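Nuclear movement protein (Encephalitozoon cuniculi, PDB 2O30) probably acts as a chaperone-like protein of the p23/NudC type that binds unfolded proteins. Local coordinates at residues W9-V22 / D70-W84. The protein carries 1 engineered substitution. Residues are numbered along the deposited sequence; the frame is centred on the assembly and turned at random.
Sequences WDQELNEINIQFPV and DVVDVNVTKKRNEWW
K78 of segment 70-84 packs its side chain along N14 and L13, in the type I turn E12-E15 that links strands 8-12 and 15-21. Strands 15-21 and 71-78 pair antiparallel in one sheet of the CS-domain beta sandwich, the fold of p23 and small heat-shock proteins. The K78 chain runs out nearly straight. K78 CB lies 3.5 Å from N14 O, which also accepts the K78 backbone N-H. CG passes the N14 carbonyl carbon, and K78 CD comes 3.2 Å from L13 O. CE lies over a face of the W84 ring, as does I16 CD1. K78 NZ then donates to Q11 OE1 (2.8 Å), E12 O and E82 O. Q11 OE1 also takes the W84 N-H, and both donors lie in its carbonyl plane, on lone pairs. Q11 NE2 donates to W84 O. With both ends of the amide bonded to the W84 backbone, its rotation is fixed. On the sandwich interior, V72 CB sits over the F20 ring, while I18 and F20 meet strand 39-44 of the other sheet. On the outer face, N75 ND2 donates almost straight to N17 OD1 (2.7 Å, 178°) and meets E15 OE1 from above the carboxylate plane at 2.9 Å.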
loop_
_atom_site.group_PDB
_atom_site.type_symbol
_atom_site.label_atom_id
_atom_site.label_comp_id
_atom_site.label_asym_id
_atom_site.label_seq_id
_atom_site.Cartn_x
_atom_site.Cartn_y
_atom_site.Cartn_z
ATOM N N TRP A 9 19.217 4.929 -4.476
ATOM C CA TRP A 9 18.781 5.909 -3.508
ATOM C C TRP A 9 19.933 6.833 -3.152
ATOM O O TRP A 9 21.103 6.512 -3.383
ATOM C CB TRP A 9 18.263 5.218 -2.228
ATOM C CG TRP A 9 19.358 4.536 -1.422
ATOM C CD1 TRP A 9 19.947 3.335 -1.689
ATOM C CD2 TRP A 9 19.993 5.037 -0.219
ATOM N NE1 TRP A 9 20.914 3.046 -0.729
ATOM C CE2 TRP A 9 20.957 4.075 0.174
ATOM C CE3 TRP A 9 19.831 6.205 0.554
ATOM C CZ2 TRP A 9 21.778 4.248 1.313
ATOM C CZ3 TRP A 9 20.627 6.364 1.702
ATOM C CH2 TRP A 9 21.581 5.389 2.057
ATOM N N ASP A 10 19.577 7.967 -2.570
ATOM C CA ASP A 10 20.565 8.936 -2.100
ATOM C C ASP A 10 19.947 9.686 -0.936
ATOM O O ASP A 10 18.804 9.433 -0.568
ATOM C CB ASP A 10 20.986 9.908 -3.207
ATOM C CG ASP A 10 19.838 10.732 -3.737
ATOM O OD1 ASP A 10 19.467 11.754 -3.123
ATOM O OD2 ASP A 10 19.310 10.375 -4.804
ATOM N N GLN A 11 20.724 10.582 -0.334
ATOM C CA GLN A 11 20.253 11.242 0.881
ATOM C C GLN A 11 20.822 12.649 1.033
ATOM O O GLN A 11 21.923 12.943 0.548
ATOM C CB GLN A 11 20.593 10.400 2.116
ATOM C CG GLN A 11 22.097 10.276 2.423
ATOM C CD GLN A 11 22.345 9.391 3.614
ATOM O OE1 GLN A 11 21.738 9.585 4.684
ATOM N NE2 GLN A 11 23.191 8.384 3.434
ATOM N N GLU A 12 20.033 13.494 1.682
ATOM C CA GLU A 12 20.476 14.761 2.247
ATOM C C GLU A 12 20.495 14.511 3.740
ATOM O O GLU A 12 19.976 13.494 4.218
ATOM C CB GLU A 12 19.465 15.869 1.971
ATOM C CG GLU A 12 19.010 15.961 0.525
ATOM C CD GLU A 12 19.937 16.780 -0.328
ATOM O OE1 GLU A 12 21.164 16.548 -0.283
ATOM O OE2 GLU A 12 19.427 17.664 -1.059
ATOM N N LEU A 13 21.046 15.448 4.509
ATOM C CA LEU A 13 21.037 15.246 5.966
ATOM C C LEU A 13 19.649 14.944 6.534
ATOM O O LEU A 13 19.516 14.124 7.434
ATOM C CB LEU A 13 21.679 16.448 6.680
ATOM C CG LEU A 13 21.893 16.268 8.191
ATOM C CD1 LEU A 13 22.708 15.028 8.540
ATOM C CD2 LEU A 13 22.594 17.526 8.716
ATOM N N ASN A 14 18.611 15.556 5.956
ATOM C CA ASN A 14 17.256 15.453 6.473
ATOM C C ASN A 14 16.269 14.698 5.560
ATOM O O ASN A 14 15.083 14.666 5.863
ATOM C CB ASN A 14 16.702 16.869 6.725
ATOM C CG ASN A 14 16.521 17.685 5.448
ATOM O OD1 ASN A 14 17.250 17.536 4.460
ATOM N ND2 ASN A 14 15.551 18.603 5.482
ATOM N N GLU A 15 16.763 14.089 4.475
ATOM C CA GLU A 15 15.846 13.518 3.452
ATOM C C GLU A 15 16.414 12.256 2.806
ATOM O O GLU A 15 17.633 12.094 2.663
ATOM C CB GLU A 15 15.536 14.543 2.351
ATOM C CG GLU A 15 14.726 15.753 2.781
ATOM C CD GLU A 15 14.441 16.706 1.624
ATOM O OE1 GLU A 15 14.664 16.308 0.452
ATOM O OE2 GLU A 15 13.983 17.850 1.905
ATOM N N ILE A 16 15.507 11.361 2.429
ATOM C CA ILE A 16 15.865 10.161 1.668
ATOM C C ILE A 16 15.204 10.285 0.279
ATOM O O ILE A 16 14.053 10.675 0.212
ATOM C CB ILE A 16 15.347 8.903 2.396
ATOM C CG1 ILE A 16 16.217 8.590 3.630
ATOM C CG2 ILE A 16 15.325 7.653 1.480
ATOM C CD1 ILE A 16 17.679 8.111 3.320
ATOM N N ASN A 17 15.949 9.954 -0.783
ATOM C CA ASN A 17 15.426 9.947 -2.155
ATOM C C ASN A 17 15.621 8.570 -2.756
ATOM O O ASN A 17 16.696 7.976 -2.614
ATOM C CB ASN A 17 16.153 10.979 -3.016
ATOM C CG ASN A 17 15.912 12.399 -2.543
ATOM O OD1 ASN A 17 14.774 12.890 -2.572
ATOM N ND2 ASN A 17 16.979 13.066 -2.117
ATOM N N ILE A 18 14.577 8.053 -3.407
ATOM C CA ILE A 18 14.650 6.732 -4.044
ATOM C C ILE A 18 14.241 6.926 -5.505
ATOM O O ILE A 18 13.321 7.688 -5.783
ATOM C CB ILE A 18 13.725 5.726 -3.372
ATOM C CG1 ILE A 18 14.136 5.494 -1.902
ATOM C CG2 ILE A 18 13.699 4.368 -4.143
ATOM C CD1 ILE A 18 13.005 4.908 -1.024
ATOM N N GLN A 19 14.965 6.269 -6.397
ATOM C CA GLN A 19 14.674 6.352 -7.844
ATOM C C GLN A 19 14.519 4.959 -8.428
ATOM O O GLN A 19 15.213 4.011 -8.034
ATOM C CB GLN A 19 15.811 7.086 -8.577
ATOM C CG GLN A 19 16.213 8.427 -7.974
ATOM C CD GLN A 19 17.266 8.295 -6.849
ATOM O OE1 GLN A 19 18.213 7.483 -6.929
ATOM N NE2 GLN A 19 17.113 9.115 -5.805
ATOM N N PHE A 20 13.599 4.816 -9.381
ATOM C CA PHE A 20 13.483 3.547 -10.099
ATOM C C PHE A 20 12.837 3.820 -11.450
ATOM O O PHE A 20 12.164 4.832 -11.612
ATOM C CB PHE A 20 12.709 2.493 -9.294
ATOM C CG PHE A 20 11.287 2.868 -8.977
ATOM C CD1 PHE A 20 10.980 3.561 -7.806
ATOM C CD2 PHE A 20 10.246 2.534 -9.846
ATOM C CE1 PHE A 20 9.670 3.890 -7.487
ATOM C CE2 PHE A 20 8.941 2.870 -9.547
ATOM C CZ PHE A 20 8.646 3.560 -8.346
ATOM N N PRO A 21 13.085 2.934 -12.437
ATOM C CA PRO A 21 12.582 3.188 -13.790
ATOM C C PRO A 21 11.114 2.807 -13.980
ATOM O O PRO A 21 10.648 1.846 -13.360
ATOM C CB PRO A 21 13.494 2.311 -14.655
ATOM C CG PRO A 21 13.767 1.131 -13.798
ATOM C CD PRO A 21 13.897 1.703 -12.371
ATOM N N VAL A 22 10.399 3.573 -14.812
ATOM C CA VAL A 22 8.962 3.340 -15.047
ATOM C C VAL A 22 8.834 2.209 -16.042
ATOM O O VAL A 22 9.511 2.245 -17.070
ATOM C CB VAL A 22 8.277 4.564 -15.686
ATOM C CG1 VAL A 22 6.800 4.286 -15.929
ATOM C CG2 VAL A 22 8.447 5.797 -14.847
ATOM N N ASP A 70 11.523 8.735 -17.756
ATOM C CA ASP A 70 11.390 7.301 -17.511
ATOM C C ASP A 70 11.716 6.935 -16.057
ATOM O O ASP A 70 11.848 5.762 -15.740
ATOM C CB ASP A 70 12.302 6.473 -18.459
ATOM C CG ASP A 70 12.069 4.960 -18.325
ATOM O OD1 ASP A 70 10.893 4.551 -18.456
ATOM O OD2 ASP A 70 13.023 4.163 -18.074
ATOM N N VAL A 71 11.852 7.927 -15.185
ATOM C CA VAL A 71 12.307 7.638 -13.810
ATOM C C VAL A 71 11.351 8.199 -12.764
ATOM O O VAL A 71 10.927 9.358 -12.851
ATOM C CB VAL A 71 13.733 8.177 -13.580
ATOM C CG1 VAL A 71 14.160 7.990 -12.111
ATOM C CG2 VAL A 71 14.722 7.485 -14.525
ATOM N N VAL A 72 11.004 7.363 -11.794
ATOM C CA VAL A 72 10.174 7.785 -10.669
ATOM C C VAL A 72 11.116 8.287 -9.588
ATOM O O VAL A 72 12.085 7.603 -9.249
ATOM C CB VAL A 72 9.323 6.626 -10.121
ATOM C CG1 VAL A 72 8.454 7.117 -8.953
ATOM C CG2 VAL A 72 8.391 6.059 -11.222
ATOM N N ASP A 73 10.829 9.474 -9.062
ATOM C CA ASP A 73 11.617 10.021 -7.949
ATOM C C ASP A 73 10.727 10.080 -6.702
ATOM O O ASP A 73 9.662 10.678 -6.731
ATOM C CB ASP A 73 12.154 11.391 -8.334
ATOM C CG ASP A 73 13.280 11.313 -9.353
ATOM O OD1 ASP A 73 14.344 10.767 -9.015
ATOM O OD2 ASP A 73 13.122 11.819 -10.482
ATOM N N VAL A 74 11.158 9.420 -5.629
ATOM C CA VAL A 74 10.405 9.365 -4.365
ATOM C C VAL A 74 11.243 10.111 -3.324
ATOM O O VAL A 74 12.472 9.985 -3.307
ATOM C CB VAL A 74 10.209 7.905 -3.939
ATOM C CG1 VAL A 74 9.364 7.800 -2.690
ATOM C CG2 VAL A 74 9.567 7.072 -5.092
ATOM N N ASN A 75 10.585 10.922 -2.497
ATOM C CA ASN A 75 11.285 11.709 -1.474
ATOM C C ASN A 75 10.494 11.569 -0.170
ATOM O O ASN A 75 9.265 11.554 -0.187
ATOM C CB ASN A 75 11.314 13.162 -1.944
ATOM C CG ASN A 75 11.828 14.110 -0.905
ATOM O OD1 ASN A 75 11.039 14.720 -0.165
ATOM N ND2 ASN A 75 13.154 14.256 -0.833
ATOM N N VAL A 76 11.198 11.438 0.960
ATOM C CA VAL A 76 10.544 11.451 2.270
ATOM C C VAL A 76 11.522 12.083 3.256
ATOM O O VAL A 76 12.747 11.922 3.111
ATOM C CB VAL A 76 10.071 10.032 2.752
ATOM C CG1 VAL A 76 11.227 9.072 3.006
ATOM C CG2 VAL A 76 9.206 10.133 4.024
ATOM N N THR A 77 10.974 12.814 4.231
ATOM C CA THR A 77 11.821 13.555 5.182
ATOM C C THR A 77 12.189 12.642 6.355
ATOM O O THR A 77 11.349 11.916 6.856
ATOM C CB THR A 77 11.071 14.811 5.682
ATOM O OG1 THR A 77 10.803 15.684 4.575
ATOM C CG2 THR A 77 11.888 15.568 6.735
ATOM N N LYS A 78 13.454 12.686 6.788
ATOM C CA LYS A 78 13.900 11.914 7.942
ATOM C C LYS A 78 13.371 12.542 9.230
ATOM O O LYS A 78 13.286 13.756 9.319
ATOM C CB LYS A 78 15.432 11.914 8.016
ATOM C CG LYS A 78 16.138 11.196 6.860
ATOM C CD LYS A 78 17.635 11.535 6.899
ATOM C CE LYS A 78 18.432 10.782 5.841
ATOM N NZ LYS A 78 19.895 11.222 5.963
ATOM N N LYS A 79 13.051 11.715 10.215
ATOM C CA LYS A 79 12.654 12.245 11.539
ATOM C C LYS A 79 13.837 12.884 12.255
ATOM O O LYS A 79 13.692 13.924 12.915
ATOM C CB LYS A 79 12.022 11.146 12.392
ATOM C CG LYS A 79 10.517 10.990 12.163
ATOM C CD LYS A 79 9.838 10.168 13.265
ATOM C CE LYS A 79 8.459 9.652 12.796
ATOM N NZ LYS A 79 7.834 8.704 13.800
ATOM N N ARG A 80 15.009 12.278 12.104
ATOM C CA ARG A 80 16.229 12.781 12.727
ATOM C C ARG A 80 17.250 13.157 11.659
ATOM O O ARG A 80 17.410 12.424 10.671
ATOM C CB ARG A 80 16.785 11.711 13.676
ATOM C CG ARG A 80 17.893 12.207 14.566
ATOM C CD ARG A 80 18.220 11.220 15.700
ATOM N NE ARG A 80 19.144 11.839 16.646
ATOM C CZ ARG A 80 18.778 12.499 17.747
ATOM N NH1 ARG A 80 17.494 12.624 18.081
ATOM N NH2 ARG A 80 19.708 13.034 18.527
ATOM N N ASN A 81 17.934 14.290 11.838
ATOM C CA ASN A 81 18.942 14.745 10.875
ATOM C C ASN A 81 20.290 14.043 11.069
ATOM O O ASN A 81 21.160 14.525 11.794
ATOM C CB ASN A 81 19.128 16.268 10.916
ATOM C CG ASN A 81 17.955 17.025 10.321
ATOM O OD1 ASN A 81 17.015 16.435 9.788
ATOM N ND2 ASN A 81 18.002 18.350 10.416
ATOM N N GLU A 82 20.462 12.904 10.408
ATOM C CA GLU A 82 21.668 12.094 10.546
ATOM C C GLU A 82 21.877 11.340 9.234
ATOM O O GLU A 82 20.903 11.025 8.535
ATOM C CB GLU A 82 21.507 11.101 11.709
ATOM C CG GLU A 82 20.546 9.946 11.439
ATOM C CD GLU A 82 20.142 9.173 12.686
ATOM O OE1 GLU A 82 20.905 9.235 13.688
ATOM O OE2 GLU A 82 19.081 8.498 12.658
ATOM N N TRP A 83 23.133 11.063 8.899
ATOM C CA TRP A 83 23.424 10.230 7.726
ATOM C C TRP A 83 23.007 8.784 8.001
ATOM O O TRP A 83 23.120 8.291 9.131
ATOM C CB TRP A 83 24.897 10.327 7.280
ATOM C CG TRP A 83 25.398 11.714 7.095
ATOM C CD1 TRP A 83 26.362 12.344 7.839
ATOM C CD2 TRP A 83 24.957 12.657 6.131
ATOM N NE1 TRP A 83 26.557 13.614 7.383
ATOM C CE2 TRP A 83 25.706 13.838 6.328
ATOM C CE3 TRP A 83 24.001 12.624 5.098
ATOM C CZ2 TRP A 83 25.542 14.973 5.532
ATOM C CZ3 TRP A 83 23.838 13.756 4.313
ATOM C CH2 TRP A 83 24.590 14.921 4.546
ATOM N N TRP A 84 22.497 8.109 6.969
ATOM C CA TRP A 84 22.150 6.690 7.054
ATOM C C TRP A 84 23.208 5.890 6.313
ATOM O O TRP A 84 23.541 6.226 5.172
ATOM C CB TRP A 84 20.820 6.419 6.335
ATOM C CG TRP A 84 19.586 7.004 6.960
ATOM C CD1 TRP A 84 19.499 8.043 7.871
ATOM C CD2 TRP A 84 18.244 6.587 6.696
ATOM N NE1 TRP A 84 18.171 8.275 8.187
ATOM C CE2 TRP A 84 17.386 7.398 7.478
ATOM C CE3 TRP A 84 17.680 5.600 5.867
ATOM C CZ2 TRP A 84 15.989 7.254 7.451
ATOM C CZ3 TRP A 84 16.295 5.448 5.849
ATOM C CH2 TRP A 84 15.465 6.276 6.640
HETATM O O HOH W 1 13.403 12.618 -4.879
HETATM O O HOH W 2 14.709 10.800 -6.200
#